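PDB 2I2X: methyltransferase 1 from Methanosarcina barkeri, which transfers the methyl group of methanol to the cob(I)amide bound on its partner MtaC, a zinc-dependent step of methanogenesis. Local coordinates for residues E42-R48 with S311-Y317; D68-R72 with G322-C328; R377-I382 with N395-E399. One frame throughout, in Å; residues are numbered along the deposited sequence.

Contact 1: E42-R48 with S311-Y317. With K (potassium ion), chain S.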
loop_
_atom_site.group_PDB
_atom_site.type_symbol
_atom_site.label_atom_id
_atom_site.label_comp_id
_atom_site.label_asym_id
_atom_site.label_seq_id
_atom_site.Cartn_x
_atom_site.Cartn_y
_atom_site.Cartn_z
ATOM N N GLU A 42 8.944 9.263 -6.357
ATOM C CA GLU A 42 9.732 9.664 -5.187
ATOM C C GLU A 42 9.216 8.863 -3.994
ATOM O O GLU A 42 8.099 9.094 -3.506
ATOM C CB GLU A 42 9.617 11.182 -4.934
ATOM C CG GLU A 42 10.383 11.724 -3.673
ATOM C CD GLU A 42 10.790 13.255 -3.745
ATOM O OE1 GLU A 42 10.110 14.097 -4.403
ATOM O OE2 GLU A 42 11.828 13.617 -3.148
ATOM N N ILE A 43 10.016 7.920 -3.520
ATOM C CA ILE A 43 9.555 7.046 -2.446
ATOM C C ILE A 43 9.995 7.563 -1.063
ATOM O O ILE A 43 11.144 7.991 -0.875
ATOM C CB ILE A 43 9.983 5.557 -2.687
ATOM C CG1 ILE A 43 9.409 4.622 -1.614
ATOM C CG2 ILE A 43 11.518 5.450 -2.802
ATOM C CD1 ILE A 43 7.895 4.314 -1.725
ATOM N N ASN A 44 9.051 7.513 -0.121
ATOM C CA ASN A 44 9.252 7.936 1.262
ATOM C C ASN A 44 9.054 6.756 2.188
ATOM O O ASN A 44 8.525 5.728 1.755
ATOM C CB ASN A 44 8.306 9.067 1.615
ATOM C CG ASN A 44 8.886 10.417 1.257
ATOM O OD1 ASN A 44 9.662 10.988 2.026
ATOM N ND2 ASN A 44 8.553 10.915 0.071
ATOM N N TYR A 45 9.500 6.895 3.436
ATOM C CA TYR A 45 9.629 5.764 4.372
ATOM C C TYR A 45 10.017 6.276 5.756
ATOM O O TYR A 45 10.633 7.320 5.862
ATOM C CB TYR A 45 10.711 4.778 3.902
ATOM C CG TYR A 45 11.910 5.470 3.265
ATOM C CD1 TYR A 45 12.956 5.948 4.032
ATOM C CD2 TYR A 45 11.979 5.641 1.889
ATOM C CE1 TYR A 45 14.041 6.588 3.426
ATOM C CE2 TYR A 45 13.036 6.266 1.294
ATOM C CZ TYR A 45 14.065 6.737 2.055
ATOM O OH TYR A 45 15.113 7.358 1.426
ATOM N N ALA A 46 9.631 5.536 6.796
ATOM C CA ALA A 46 10.028 5.786 8.184
ATOM C C ALA A 46 10.546 4.442 8.732
ATOM O O ALA A 46 9.886 3.406 8.570
ATOM C CB ALA A 46 8.840 6.274 9.019
ATOM N N PRO A 47 11.728 4.449 9.366
ATOM C CA PRO A 47 12.207 3.243 10.008
ATOM C C PRO A 47 11.291 2.817 11.154
ATOM O O PRO A 47 10.444 3.589 11.598
ATOM C CB PRO A 47 13.600 3.628 10.510
ATOM C CG PRO A 47 13.636 5.105 10.552
ATOM C CD PRO A 47 12.664 5.590 9.508
ATOM N N ARG A 48 11.418 1.568 11.596
ATOM C CA ARG A 48 10.636 1.100 12.727
ATOM C C ARG A 48 11.208 1.714 14.018
ATOM O O ARG A 48 12.368 2.096 14.021
ATOM C CB ARG A 48 10.654 -0.427 12.770
ATOM C CG ARG A 48 9.841 -1.093 11.685
ATOM C CD ARG A 48 10.301 -2.507 11.465
ATOM N NE ARG A 48 11.592 -2.605 10.778
ATOM C CZ ARG A 48 12.059 -3.732 10.221
ATOM N NH1 ARG A 48 11.331 -4.846 10.250
ATOM N NH2 ARG A 48 13.239 -3.745 9.605
ATOM N N SER A 311 4.898 11.148 -5.132
ATOM C CA SER A 311 5.284 10.560 -3.872
ATOM C C SER A 311 4.161 9.803 -3.097
ATOM O O SER A 311 2.979 10.072 -3.293
ATOM C CB SER A 311 5.865 11.679 -3.013
ATOM O OG SER A 311 5.889 11.330 -1.636
ATOM N N ASN A 312 4.569 8.886 -2.210
ATOM C CA ASN A 312 3.656 8.146 -1.313
ATOM C C ASN A 312 3.637 8.733 0.086
ATOM O O ASN A 312 3.046 8.142 1.006
ATOM C CB ASN A 312 4.108 6.680 -1.174
ATOM C CG ASN A 312 5.426 6.571 -0.434
ATOM O OD1 ASN A 312 6.390 7.213 -0.822
ATOM N ND2 ASN A 312 5.464 5.798 0.662
ATOM N N GLU A 313 4.338 9.869 0.247
ATOM C CA GLU A 313 4.348 10.691 1.470
ATOM C C GLU A 313 5.149 10.028 2.573
ATOM O O GLU A 313 6.172 10.544 3.006
ATOM C CB GLU A 313 2.929 11.042 1.931
ATOM C CG GLU A 313 2.830 11.747 3.281
ATOM C CD GLU A 313 3.626 13.060 3.369
ATOM O OE1 GLU A 313 3.803 13.543 4.513
ATOM O OE2 GLU A 313 4.067 13.612 2.322
ATOM N N SER A 314 4.689 8.865 3.014
ATOM C CA SER A 314 5.384 8.108 4.029
ATOM C C SER A 314 4.696 6.773 4.314
ATOM O O SER A 314 3.471 6.649 4.210
ATOM C CB SER A 314 5.450 8.900 5.321
ATOM O OG SER A 314 6.462 8.325 6.125
ATOM N N VAL A 315 5.496 5.791 4.699
ATOM C CA VAL A 315 4.997 4.513 5.150
ATOM C C VAL A 315 6.076 3.916 6.050
ATOM O O VAL A 315 7.281 4.131 5.815
ATOM C CB VAL A 315 4.730 3.576 3.945
ATOM C CG1 VAL A 315 6.063 3.229 3.193
ATOM C CG2 VAL A 315 3.931 2.305 4.361
ATOM N N GLU A 316 5.658 3.171 7.074
ATOM C CA GLU A 316 6.614 2.434 7.899
ATOM C C GLU A 316 7.285 1.332 7.099
ATOM O O GLU A 316 6.637 0.643 6.333
ATOM C CB GLU A 316 5.954 1.813 9.126
ATOM C CG GLU A 316 6.985 1.125 10.010
ATOM C CD GLU A 316 6.374 0.438 11.169
ATOM O OE1 GLU A 316 6.579 0.940 12.301
ATOM O OE2 GLU A 316 5.665 -0.591 10.941
ATOM N N TYR A 317 8.582 1.167 7.284
ATOM C CA TYR A 317 9.264 0.067 6.655
ATOM C C TYR A 317 8.897 -1.261 7.346
ATOM O O TYR A 317 9.337 -1.511 8.481
ATOM C CB TYR A 317 10.773 0.294 6.686
ATOM C CG TYR A 317 11.561 -0.794 6.019
ATOM C CD1 TYR A 317 11.371 -1.088 4.662
ATOM C CD2 TYR A 317 12.516 -1.526 6.734
ATOM C CE1 TYR A 317 12.108 -2.101 4.021
ATOM C CE2 TYR A 317 13.286 -2.546 6.098
ATOM C CZ TYR A 317 13.064 -2.818 4.738
ATOM O OH TYR A 317 13.783 -3.808 4.113
HETATM K K K S . 6.424 14.805 5.741
HETATM O O HOH W 1 8.679 9.526 6.121
HETATM O O HOH W 2 7.299 3.612 12.529
#
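Ala46 and Glu316 face each other in a buried, parallel pairing of two segments that leave neighbouring strands, 40-43 and 309-311, and stay side by side beyond their C-terminal ends. Two backbone hydrogen bonds document it, both made by Ala46 to the residues flanking Glu316: Ala46 N donates to Val315 O at 2.9 Å, and Ala46 O accepts from Tyr317 N at 2.9 Å, nearly along the C=O axis. Closer to the strands a side chain takes over the pairing. Asn312 carries its amide between backbone N and carbonyl carbon (chi1 68°), and from there it engages both polar backbone atoms of Asn44. Its OD1 receives Asn44 N at 2.8 Å on an in-plane lone pair; its ND2 donates to Asn44 O at 3.3 Å, from 50° above the carbonyl plane. With alanine at Asn312, the buried Asn44 N and O would probably lose these mates, and the Ile43 methyl CD1, now 3.4 Å from Asn312 OD1, would face a gap. In this TIM barrel the C-terminal strand ends hold the metal and corrinoid sites, and the loop after strand 309-311 contributes a potassium ligand and a corrinoid contact. Glu313 OE1 binds the potassium ion at 3.2 Å together with Glu86 and Glu164, the latter also a zinc ligand, while Ser314 touches the corrinoid. At the far end Arg48 bends across Tyr317, its CG 3.3 Å from Tyr317 O; the guanidinium stands 85° to the ring plane and pairs through NH2 with Glu61.

Contact 2: D68-R72 with G322-C328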
loop_
_atom_site.group_PDB
_atom_site.type_symbol
_atom_site.label_atom_id
_atom_site.label_comp_id
_atom_site.label_asym_id
_atom_site.label_seq_id
_atom_site.Cartn_x
_atom_site.Cartn_y
_atom_site.Cartn_z
ATOM N N ASP A 68 16.129 -2.359 -0.987
ATOM C CA ASP A 68 14.825 -2.885 -1.414
ATOM C C ASP A 68 14.160 -2.124 -2.574
ATOM O O ASP A 68 13.605 -2.728 -3.514
ATOM C CB ASP A 68 13.875 -2.936 -0.226
ATOM C CG ASP A 68 14.194 -4.075 0.714
ATOM O OD1 ASP A 68 15.161 -4.833 0.438
ATOM O OD2 ASP A 68 13.487 -4.209 1.736
ATOM N N VAL A 69 14.239 -0.805 -2.488
ATOM C CA VAL A 69 13.776 0.101 -3.515
ATOM C C VAL A 69 14.553 -0.067 -4.826
ATOM O O VAL A 69 13.939 -0.238 -5.892
ATOM C CB VAL A 69 13.931 1.587 -3.042
ATOM C CG1 VAL A 69 13.570 2.534 -4.165
ATOM C CG2 VAL A 69 13.091 1.861 -1.805
ATOM N N MET A 70 15.885 -0.002 -4.779
ATOM C CA MET A 70 16.647 -0.067 -6.033
ATOM C C MET A 70 16.402 -1.440 -6.727
ATOM O O MET A 70 16.205 -1.524 -7.935
ATOM C CB MET A 70 18.150 0.192 -5.812
ATOM C CG MET A 70 18.526 1.577 -5.196
ATOM S SD MET A 70 17.902 3.006 -6.134
ATOM C CE MET A 70 18.648 2.819 -7.760
ATOM N N GLU A 71 16.394 -2.497 -5.933
ATOM C CA GLU A 71 16.205 -3.829 -6.436
ATOM C C GLU A 71 14.856 -3.884 -7.167
ATOM O O GLU A 71 14.794 -4.280 -8.326
ATOM C CB GLU A 71 16.320 -4.847 -5.278
ATOM C CG GLU A 71 16.237 -6.326 -5.679
ATOM C CD GLU A 71 17.326 -6.779 -6.668
ATOM O OE1 GLU A 71 18.399 -6.117 -6.765
ATOM O OE2 GLU A 71 17.080 -7.818 -7.347
ATOM N N ARG A 72 13.794 -3.404 -6.529
ATOM C CA ARG A 72 12.505 -3.457 -7.171
ATOM C C ARG A 72 12.463 -2.699 -8.486
ATOM O O ARG A 72 11.901 -3.183 -9.460
ATOM C CB ARG A 72 11.390 -2.944 -6.268
ATOM C CG ARG A 72 10.032 -3.253 -6.915
ATOM C CD ARG A 72 9.741 -4.799 -6.849
ATOM N NE ARG A 72 8.393 -4.874 -6.359
ATOM C CZ ARG A 72 7.980 -5.537 -5.302
ATOM N NH1 ARG A 72 8.771 -6.343 -4.638
ATOM N NH2 ARG A 72 6.719 -5.423 -4.962
ATOM N N GLY A 322 3.565 -8.727 -0.606
ATOM C CA GLY A 322 4.130 -8.480 -1.932
ATOM C C GLY A 322 5.575 -8.095 -1.846
ATOM O O GLY A 322 6.250 -7.823 -2.841
ATOM N N GLY A 323 6.064 -8.073 -0.629
ATOM C CA GLY A 323 7.410 -7.636 -0.415
ATOM C C GLY A 323 7.432 -6.519 0.601
ATOM O O GLY A 323 6.529 -6.345 1.446
ATOM N N THR A 324 8.506 -5.778 0.570
ATOM C CA THR A 324 8.658 -4.787 1.602
ATOM C C THR A 324 7.850 -3.540 1.224
ATOM O O THR A 324 7.667 -3.186 0.078
ATOM C CB THR A 324 10.127 -4.562 1.876
ATOM O OG1 THR A 324 10.364 -4.734 3.269
ATOM C CG2 THR A 324 10.574 -3.271 1.390
ATOM N N THR A 325 7.290 -2.935 2.221
ATOM C CA THR A 325 6.445 -1.784 2.063
ATOM C C THR A 325 6.963 -0.717 1.072
ATOM O O THR A 325 6.181 -0.167 0.263
ATOM C CB THR A 325 6.261 -1.230 3.454
ATOM O OG1 THR A 325 5.078 -0.469 3.494
ATOM C CG2 THR A 325 7.446 -0.438 3.888
ATOM N N VAL A 326 8.276 -0.469 1.085
ATOM C CA VAL A 326 8.892 0.494 0.178
ATOM C C VAL A 326 8.896 -0.010 -1.236
ATOM O O VAL A 326 8.878 0.777 -2.207
ATOM C CB VAL A 326 10.362 0.926 0.618
ATOM C CG1 VAL A 326 10.332 1.797 1.923
ATOM C CG2 VAL A 326 11.323 -0.269 0.746
ATOM N N GLN A 327 8.908 -1.334 -1.368
ATOM C CA GLN A 327 8.781 -1.954 -2.681
ATOM C C GLN A 327 7.377 -1.883 -3.223
ATOM O O GLN A 327 7.194 -1.527 -4.367
ATOM C CB GLN A 327 9.275 -3.391 -2.649
ATOM C CG GLN A 327 10.768 -3.502 -2.456
ATOM C CD GLN A 327 11.177 -4.924 -2.158
ATOM O OE1 GLN A 327 10.423 -5.662 -1.509
ATOM N NE2 GLN A 327 12.384 -5.313 -2.606
ATOM N N CYS A 328 6.374 -2.206 -2.429
ATOM C CA CYS A 328 5.014 -2.167 -2.952
ATOM C C CYS A 328 4.671 -0.755 -3.428
ATOM O O CYS A 328 4.205 -0.580 -4.545
ATOM C CB CYS A 328 4.010 -2.591 -1.887
ATOM S SG CYS A 328 4.438 -4.093 -1.005
#
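Gln327 lies crosswise to Arg72 and at a slant to Asp68, and this part is tightly packed: Gln327 and Arg72 each bury 94 Å² against the opposing segment. Gln327 CB sits over the centre of one face of the Arg72 guanidinium, 3.6 Å from Arg72 CZ, while Gly322 O lies at the edge of that group, 3.2 Å from Arg72 NH2 and in a weak bond with Arg72 NH1. NH2 and NE are thus both anchored, NE by a salt bridge to Glu331. The Gln327 amide stacks on the Asp68 carboxylate, planes 28° apart, and is fixed at both ends: NE2 donates to Asp68 O at 3.0 Å, and OE1 accepts from Thr324 N at 2.8 Å. Asp68 O also receives Arg72 N, its own helical partner, from the opposite face of the carbonyl. These bonds join helix 55-76 to the start of helix 325-345, two helices of the TIM barrel that follow the neighbouring strands 40-43 and 309-311. Thr324 is at the N-cap; the Gln327 OE1 bond to its N is one half of a capping box, the Thr324 side chain giving no bond in return. On the buried side Val69 CG2 meets Val326 CG2 at 3.8 Å. On the partly exposed flank Asp68 OD2 makes van der Waals contact with the Thr324 methyl CG2 and finds its polar partner in Tyr317.

Contact 3: R377-I382 with N395-E399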
loop_
_atom_site.group_PDB
_atom_site.type_symbol
_atom_site.label_atom_id
_atom_site.label_comp_id
_atom_site.label_asym_id
_atom_site.label_seq_id
_atom_site.Cartn_x
_atom_site.Cartn_y
_atom_site.Cartn_z
ATOM N N ARG A 377 -5.106 31.025 -11.402
ATOM C CA ARG A 377 -5.825 32.247 -11.064
ATOM C C ARG A 377 -5.373 32.761 -9.679
ATOM O O ARG A 377 -5.098 33.960 -9.518
ATOM C CB ARG A 377 -7.332 31.996 -11.131
ATOM C CG ARG A 377 -8.212 33.149 -10.750
ATOM C CD ARG A 377 -9.698 32.796 -10.858
ATOM N NE ARG A 377 -10.563 33.753 -10.154
ATOM C CZ ARG A 377 -11.905 33.718 -10.155
ATOM N NH1 ARG A 377 -12.567 32.771 -10.815
ATOM N NH2 ARG A 377 -12.597 34.629 -9.473
ATOM N N VAL A 378 -5.254 31.856 -8.706
ATOM C CA VAL A 378 -4.763 32.228 -7.390
ATOM C C VAL A 378 -3.340 32.709 -7.517
ATOM O O VAL A 378 -2.981 33.699 -6.923
ATOM C CB VAL A 378 -4.860 31.084 -6.376
ATOM C CG1 VAL A 378 -4.097 31.429 -5.082
ATOM C CG2 VAL A 378 -6.325 30.761 -6.080
ATOM N N GLY A 379 -2.554 32.028 -8.346
ATOM C CA GLY A 379 -1.251 32.533 -8.794
ATOM C C GLY A 379 -1.253 34.008 -9.225
ATOM O O GLY A 379 -0.375 34.776 -8.784
ATOM N N GLN A 380 -2.215 34.400 -10.073
ATOM C CA GLN A 380 -2.279 35.773 -10.616
ATOM C C GLN A 380 -2.579 36.805 -9.513
ATOM O O GLN A 380 -2.111 37.959 -9.567
ATOM C CB GLN A 380 -3.339 35.912 -11.722
ATOM C CG GLN A 380 -2.965 35.313 -13.058
ATOM C CD GLN A 380 -4.159 35.186 -14.009
ATOM O OE1 GLN A 380 -5.232 34.692 -13.634
ATOM N NE2 GLN A 380 -3.968 35.609 -15.252
ATOM N N SER A 381 -3.346 36.375 -8.516
ATOM C CA SER A 381 -3.790 37.273 -7.481
ATOM C C SER A 381 -2.624 37.541 -6.540
ATOM O O SER A 381 -2.556 38.602 -5.896
ATOM C CB SER A 381 -4.996 36.694 -6.733
ATOM O OG SER A 381 -4.592 35.721 -5.796
ATOM N N ILE A 382 -1.694 36.599 -6.481
ATOM C CA ILE A 382 -0.490 36.788 -5.684
ATOM C C ILE A 382 0.493 37.768 -6.330
ATOM O O ILE A 382 0.983 38.680 -5.663
ATOM C CB ILE A 382 0.208 35.429 -5.405
ATOM C CG1 ILE A 382 -0.732 34.546 -4.543
ATOM C CG2 ILE A 382 1.638 35.629 -4.794
ATOM C CD1 ILE A 382 -0.371 33.094 -4.527
ATOM N N ASN A 395 -4.732 38.617 -0.904
ATOM C CA ASN A 395 -5.320 38.515 -2.240
ATOM C C ASN A 395 -5.683 37.042 -2.535
ATOM O O ASN A 395 -6.770 36.743 -3.032
ATOM C CB ASN A 395 -4.362 39.047 -3.322
ATOM C CG ASN A 395 -4.133 40.592 -3.244
ATOM O OD1 ASN A 395 -4.838 41.317 -2.536
ATOM N ND2 ASN A 395 -3.143 41.071 -3.988
ATOM N N ALA A 396 -4.786 36.133 -2.173
ATOM C CA ALA A 396 -4.942 34.731 -2.483
ATOM C C ALA A 396 -6.141 34.194 -1.730
ATOM O O ALA A 396 -6.989 33.502 -2.304
ATOM C CB ALA A 396 -3.658 33.944 -2.138
ATOM N N ALA A 397 -6.223 34.527 -0.455
ATOM C CA ALA A 397 -7.326 34.120 0.395
ATOM C C ALA A 397 -8.672 34.598 -0.146
ATOM O O ALA A 397 -9.651 33.846 -0.136
ATOM C CB ALA A 397 -7.094 34.664 1.820
ATOM N N ILE A 398 -8.723 35.843 -0.629
ATOM C CA ILE A 398 -9.987 36.417 -1.129
ATOM C C ILE A 398 -10.324 35.858 -2.503
ATOM O O ILE A 398 -11.494 35.618 -2.812
ATOM C CB ILE A 398 -9.976 37.982 -1.139
ATOM C CG1 ILE A 398 -10.056 38.514 0.303
ATOM C CG2 ILE A 398 -11.145 38.538 -1.981
ATOM C CD1 ILE A 398 -9.677 40.015 0.445
ATOM N N GLU A 399 -9.289 35.681 -3.326
ATOM C CA GLU A 399 -9.447 35.081 -4.637
ATOM C C GLU A 399 -9.955 33.642 -4.495
ATOM O O GLU A 399 -10.786 33.174 -5.287
ATOM C CB GLU A 399 -8.124 35.083 -5.393
ATOM C CG GLU A 399 -8.270 34.791 -6.873
ATOM C CD GLU A 399 -8.833 35.955 -7.671
ATOM O OE1 GLU A 399 -8.703 37.130 -7.231
ATOM O OE2 GLU A 399 -9.399 35.686 -8.755
#
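The guanidinium of Arg377 meets Glu399 edge-on: OE2 lies in its plane, 2.7 Å from Arg377 NE, with the N-H pointing at the oxygen at 179°, while the carboxylate plane is steeply tilted to the guanidinium. The bond ties together a helical hairpin, in which helices 372-383 and 389-409, joined by a short connection, run roughly antiparallel, 144° between the N-to-C directions of the two segments. Glu399 uses the anti lone pair of OE2, the one turned away from its other oxygen, so the salt bridge has a single, straight prong. A second flat group, the Asn395 amide, holds Ser381 O close to its plane, with ND2 at 3.2 Å; ND2 also bonds to Asp385. Between these polar ends the segment axes come within 8.4 Å, consistent with the small Ala396 and Ser381 at the interface. Ala396 is the apolar centre: its CB touches Val378 CG1 at 3.9 Å and Ile382 CG1 at 3.8 Å, and the same valine and isoleucine pack outward on Ile275 of helix 273-280. Arg377 reaches the glutamate with an extended chain, and its NH1 goes on to Glu406, further along helix 389-409. One arginine thus lies between two carboxylates of the same helix, which would probably favour their ionised form. The Glu399 chain folds back over Ser381, whose OG has CB of Glu399 at 3.6 Å and CA of Ala396 at 3.5 Å. Placed between its backbone N and carbonyl carbon (chi1 79°), that hydroxyl is turned back to its own helix, where Ser381 OG donates to Val378 O at 2.8 Å on an in-plane lone pair.

In the fold
Contacts 1 and 2 adjoin on the same side of the chain's centre, with centres 11 Å apart, and their segments alternate in sequence. The join is Tyr317 OH to Asp68 OD2, at 2.4 Å a probable hydrogen bond, with Val315 and Glu316 packing on Thr325. Both contacts touch the second copy of this subunit. Contact 1 is at the active site: Ser314 comes within about 4 Å of a bound corrinoid and the Glu313 side chain within about 4 Å of zinc. Gly322 of contact 2, otherwise away from the sites, is about 5 Å from a bound corrinoid. Contact 3 is remote, its centre 33 Å and 41 Å from those of contacts 1 and 2, across the chain's centre.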